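Local coordinates for NEDD8-conjugating enzyme UBC12 (Saccharomyces cerevisiae, PDB 3O2U), which accepts the ubiquitin-like protein Rub1/NEDD8 from its E1 enzyme and catalyses its covalent attachment to other proteins, chiefly the cullin Cdc53, at residues Y77-L86 and K98-P108. Sequence-based numbering, arbitrary orientation.
Sequences YNYGSINFNL and KVVCLKKIFHP
Asn-85 and Val-100 form a hydrogen-bonded antiparallel pair, Asn-85 N giving to Val-100 O at 2.9 Å and Val-100 N giving back to Asn-85 O. A third backbone bond, from Leu-102 N to Asn-83 O, continues the pairing just past strand 98-101, the edge strand of the four-stranded UBC meander. On the face carrying Phe-84 and Leu-86, Phe-84, which also packs on Phe-142 of helix 131-143, takes Cys-101 beside its ring: Cys-101 CB meets Phe-84 CE1 at 3.6 Å, and SG lies oblique to the ring, 4.5 Å from its centroid, while also touching Ile-82 CG2.

Lys-103 can be followed outward from CB: CG comes within 3.2 Å of Asn-83 OD1, CD and CE pass the same oxygen more loosely, and bends at chi2 (-63°) and chi4 (-57°) fold the chain back to place NZ 2.8 Å from Asn-83 OD1. This donor stands above the amide plane, 39° out of it, rather than on a lone pair. Asn-83 ND2 bonds to Glu-67 and a water.

Farther along, Tyr-77 OH donates to Phe-106 O at 2.6 Å, in the carbonyl plane and on a lone pair. The Tyr-77 and His-107 rings both meet Phe-142 edge-to-face, while His-107 NE2 bonds to Asn-109. A phenylalanine at Tyr-77 would probably leave the Phe-106 carbonyl without this donor and the 106-108 backbone less firmly held. The bond from the buried phenol thus ties the turn before strand 82-87 to the backbone at Phe-106, and the side chain of His-107, next in the chain, is about 8 Å from that of Cys-117, the predicted thioester cysteine.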
loop_
_atom_site.group_PDB
_atom_site.type_symbol
_atom_site.label_atom_id
_atom_site.label_comp_id
_atom_site.label_asym_id
_atom_site.label_seq_id
_atom_site.Cartn_x
_atom_site.Cartn_y
_atom_site.Cartn_z
ATOM N N TYR A 77 -15.736 6.829 6.965
ATOM C CA TYR A 77 -14.589 6.488 7.796
ATOM C C TYR A 77 -13.954 7.738 8.365
ATOM O O TYR A 77 -12.823 7.702 8.828
ATOM C CB TYR A 77 -13.558 5.704 6.960
ATOM C CG TYR A 77 -14.127 4.431 6.385
ATOM C CD1 TYR A 77 -14.045 3.232 7.087
ATOM C CD2 TYR A 77 -14.794 4.432 5.166
ATOM C CE1 TYR A 77 -14.582 2.068 6.577
ATOM C CE2 TYR A 77 -15.343 3.277 4.647
ATOM C CZ TYR A 77 -15.242 2.098 5.365
ATOM O OH TYR A 77 -15.769 0.937 4.854
ATOM N N ASN A 78 -14.686 8.851 8.323
ATOM C CA ASN A 78 -14.168 10.112 8.825
ATOM C C ASN A 78 -13.493 9.968 10.184
ATOM O O ASN A 78 -14.037 9.363 11.114
ATOM C CB ASN A 78 -15.252 11.203 8.846
ATOM C CG ASN A 78 -16.346 10.925 9.855
ATOM O OD1 ASN A 78 -16.226 11.279 11.014
ATOM N ND2 ASN A 78 -17.408 10.272 9.419
ATOM N N TYR A 79 -12.282 10.511 10.261
ATOM C CA TYR A 79 -11.470 10.548 11.479
ATOM C C TYR A 79 -10.955 9.199 12.018
ATOM O O TYR A 79 -10.332 9.140 13.084
ATOM C CB TYR A 79 -12.176 11.384 12.545
ATOM C CG TYR A 79 -12.309 12.800 12.049
ATOM C CD1 TYR A 79 -11.257 13.687 12.173
ATOM C CD2 TYR A 79 -13.455 13.227 11.390
ATOM C CE1 TYR A 79 -11.344 14.970 11.702
ATOM C CE2 TYR A 79 -13.559 14.530 10.912
ATOM C CZ TYR A 79 -12.488 15.393 11.068
ATOM O OH TYR A 79 -12.553 16.684 10.603
ATOM N N GLY A 80 -11.196 8.127 11.273
ATOM C CA GLY A 80 -10.520 6.865 11.551
ATOM C C GLY A 80 -9.139 6.864 10.907
ATOM O O GLY A 80 -8.944 7.485 9.869
ATOM N N SER A 81 -8.176 6.172 11.514
ATOM C CA SER A 81 -6.835 6.081 10.936
ATOM C C SER A 81 -6.537 4.663 10.420
ATOM O O SER A 81 -6.454 3.719 11.206
ATOM C CB SER A 81 -5.782 6.525 11.963
ATOM O OG SER A 81 -5.912 7.911 12.250
ATOM N N ILE A 82 -6.397 4.514 9.106
ATOM C CA ILE A 82 -6.098 3.208 8.517
ATOM C C ILE A 82 -4.690 3.213 7.957
ATOM O O ILE A 82 -4.376 4.005 7.078
ATOM C CB ILE A 82 -7.084 2.825 7.404
ATOM C CG1 ILE A 82 -8.538 2.956 7.897
ATOM C CG2 ILE A 82 -6.797 1.404 6.929
ATOM C CD1 ILE A 82 -9.138 4.374 7.732
ATOM N N ASN A 83 -3.815 2.377 8.506
ATOM C CA ASN A 83 -2.445 2.358 8.016
ATOM C C ASN A 83 -2.169 1.169 7.105
ATOM O O ASN A 83 -2.778 0.104 7.247
ATOM C CB ASN A 83 -1.408 2.486 9.156
ATOM C CG ASN A 83 -1.527 1.383 10.204
ATOM O OD1 ASN A 83 -2.590 0.798 10.399
ATOM N ND2 ASN A 83 -0.421 1.110 10.896
ATOM N N PHE A 84 -1.255 1.375 6.157
ATOM C CA PHE A 84 -0.893 0.372 5.157
ATOM C C PHE A 84 0.626 0.294 5.096
ATOM O O PHE A 84 1.317 1.300 5.258
ATOM C CB PHE A 84 -1.367 0.776 3.749
ATOM C CG PHE A 84 -2.855 0.918 3.616
ATOM C CD1 PHE A 84 -3.633 -0.131 3.130
ATOM C CD2 PHE A 84 -3.484 2.104 3.976
ATOM C CE1 PHE A 84 -5.029 0.013 2.993
ATOM C CE2 PHE A 84 -4.874 2.251 3.840
ATOM C CZ PHE A 84 -5.641 1.210 3.353
ATOM N N ASN A 85 1.142 -0.897 4.839
ATOM C CA ASN A 85 2.553 -1.045 4.520
ATOM C C ASN A 85 2.656 -1.204 3.014
ATOM O O ASN A 85 1.858 -1.923 2.408
ATOM C CB ASN A 85 3.147 -2.272 5.209
ATOM C CG ASN A 85 3.919 -1.927 6.475
ATOM O OD1 ASN A 85 4.136 -0.759 6.794
ATOM N ND2 ASN A 85 4.333 -2.951 7.204
ATOM N N LEU A 86 3.612 -0.513 2.409
ATOM C CA LEU A 86 3.900 -0.684 0.985
ATOM C C LEU A 86 5.314 -1.250 0.839
ATOM O O LEU A 86 6.282 -0.598 1.255
ATOM C CB LEU A 86 3.802 0.659 0.250
ATOM C CG LEU A 86 2.409 1.219 -0.094
ATOM C CD1 LEU A 86 1.570 1.447 1.150
ATOM C CD2 LEU A 86 2.574 2.509 -0.845
ATOM N N LYS A 98 3.818 -4.215 -3.151
ATOM C CA LYS A 98 2.774 -4.977 -2.477
ATOM C C LYS A 98 2.148 -4.088 -1.396
ATOM O O LYS A 98 2.857 -3.453 -0.650
ATOM C CB LYS A 98 3.377 -6.226 -1.836
ATOM C CG LYS A 98 2.450 -6.924 -0.854
ATOM C CD LYS A 98 2.821 -8.384 -0.737
ATOM C CE LYS A 98 1.875 -9.126 0.190
ATOM N NZ LYS A 98 2.095 -8.684 1.590
ATOM N N VAL A 99 0.823 -4.019 -1.338
ATOM C CA VAL A 99 0.157 -3.177 -0.356
ATOM C C VAL A 99 -0.560 -4.089 0.639
ATOM O O VAL A 99 -1.274 -5.009 0.238
ATOM C CB VAL A 99 -0.834 -2.216 -1.052
ATOM C CG1 VAL A 99 -1.635 -1.399 -0.036
ATOM C CG2 VAL A 99 -0.081 -1.319 -2.035
ATOM N N VAL A 100 -0.337 -3.853 1.926
ATOM C CA VAL A 100 -0.984 -4.628 2.983
ATOM C C VAL A 100 -1.643 -3.685 3.978
ATOM O O VAL A 100 -0.975 -2.815 4.538
ATOM C CB VAL A 100 0.051 -5.484 3.759
ATOM C CG1 VAL A 100 -0.627 -6.276 4.854
ATOM C CG2 VAL A 100 0.784 -6.419 2.814
ATOM N N CYS A 101 -2.940 -3.849 4.204
ATOM C CA CYS A 101 -3.631 -3.050 5.227
ATOM C C CYS A 101 -3.354 -3.650 6.605
ATOM O O CYS A 101 -3.480 -4.857 6.798
ATOM C CB CYS A 101 -5.144 -2.988 4.962
ATOM S SG CYS A 101 -6.056 -1.992 6.202
ATOM N N LEU A 102 -2.966 -2.802 7.555
ATOM C CA LEU A 102 -2.441 -3.249 8.830
ATOM C C LEU A 102 -3.495 -3.231 9.924
ATOM O O LEU A 102 -3.184 -3.479 11.081
ATOM C CB LEU A 102 -1.262 -2.368 9.257
ATOM C CG LEU A 102 -0.140 -2.246 8.232
ATOM C CD1 LEU A 102 0.996 -1.429 8.821
ATOM C CD2 LEU A 102 0.339 -3.636 7.811
ATOM N N LYS A 103 -4.736 -2.915 9.554
ATOM C CA LYS A 103 -5.838 -2.895 10.505
ATOM C C LYS A 103 -6.993 -3.758 10.005
ATOM O O LYS A 103 -7.271 -3.794 8.809
ATOM C CB LYS A 103 -6.336 -1.456 10.716
ATOM C CG LYS A 103 -5.347 -0.543 11.448
ATOM C CD LYS A 103 -5.081 -1.040 12.865
ATOM C CE LYS A 103 -4.339 0.009 13.727
ATOM N NZ LYS A 103 -3.036 0.438 13.141
ATOM N N LYS A 104 -7.663 -4.451 10.921
ATOM C CA LYS A 104 -8.909 -5.121 10.589
ATOM C C LYS A 104 -9.984 -4.054 10.466
ATOM O O LYS A 104 -10.406 -3.447 11.470
ATOM C CB LYS A 104 -9.293 -6.118 11.683
ATOM C CG LYS A 104 -8.200 -7.131 12.008
ATOM C CD LYS A 104 -8.771 -8.291 12.820
ATOM C CE LYS A 104 -7.663 -9.138 13.442
ATOM N NZ LYS A 104 -8.114 -9.773 14.731
ATOM N N ILE A 105 -10.418 -3.795 9.241
ATOM C CA ILE A 105 -11.443 -2.773 9.042
ATOM C C ILE A 105 -12.619 -3.281 8.203
ATOM O O ILE A 105 -12.477 -4.196 7.390
ATOM C CB ILE A 105 -10.869 -1.454 8.462
ATOM C CG1 ILE A 105 -10.449 -1.630 7.015
ATOM C CG2 ILE A 105 -9.673 -0.937 9.297
ATOM C CD1 ILE A 105 -10.553 -0.340 6.240
ATOM N N PHE A 106 -13.779 -2.673 8.416
ATOM C CA PHE A 106 -14.996 -3.071 7.719
ATOM C C PHE A 106 -15.103 -2.275 6.422
ATOM O O PHE A 106 -15.583 -1.151 6.421
ATOM C CB PHE A 106 -16.201 -2.776 8.602
ATOM C CG PHE A 106 -17.459 -3.449 8.158
ATOM C CD1 PHE A 106 -17.561 -4.834 8.173
ATOM C CD2 PHE A 106 -18.554 -2.697 7.758
ATOM C CE1 PHE A 106 -18.725 -5.457 7.781
ATOM C CE2 PHE A 106 -19.725 -3.320 7.360
ATOM C CZ PHE A 106 -19.810 -4.695 7.370
ATOM N N HIS A 107 -14.620 -2.850 5.329
ATOM C CA HIS A 107 -14.616 -2.155 4.048
ATOM C C HIS A 107 -14.754 -3.183 2.927
ATOM O O HIS A 107 -14.097 -4.222 2.948
ATOM C CB HIS A 107 -13.316 -1.363 3.890
ATOM C CG HIS A 107 -13.282 -0.508 2.664
ATOM N ND1 HIS A 107 -13.374 0.863 2.713
ATOM C CD2 HIS A 107 -13.187 -0.835 1.355
ATOM C CE1 HIS A 107 -13.317 1.352 1.485
ATOM N NE2 HIS A 107 -13.217 0.339 0.645
ATOM N N PRO A 108 -15.623 -2.907 1.949
ATOM C CA PRO A 108 -15.887 -3.902 0.901
ATOM C C PRO A 108 -14.619 -4.307 0.147
ATOM O O PRO A 108 -14.523 -5.448 -0.307
ATOM C CB PRO A 108 -16.852 -3.182 -0.048
ATOM C CG PRO A 108 -16.821 -1.748 0.342
ATOM C CD PRO A 108 -16.403 -1.674 1.768
HETATM O O HOH W 1 0.003 -1.112 12.977
#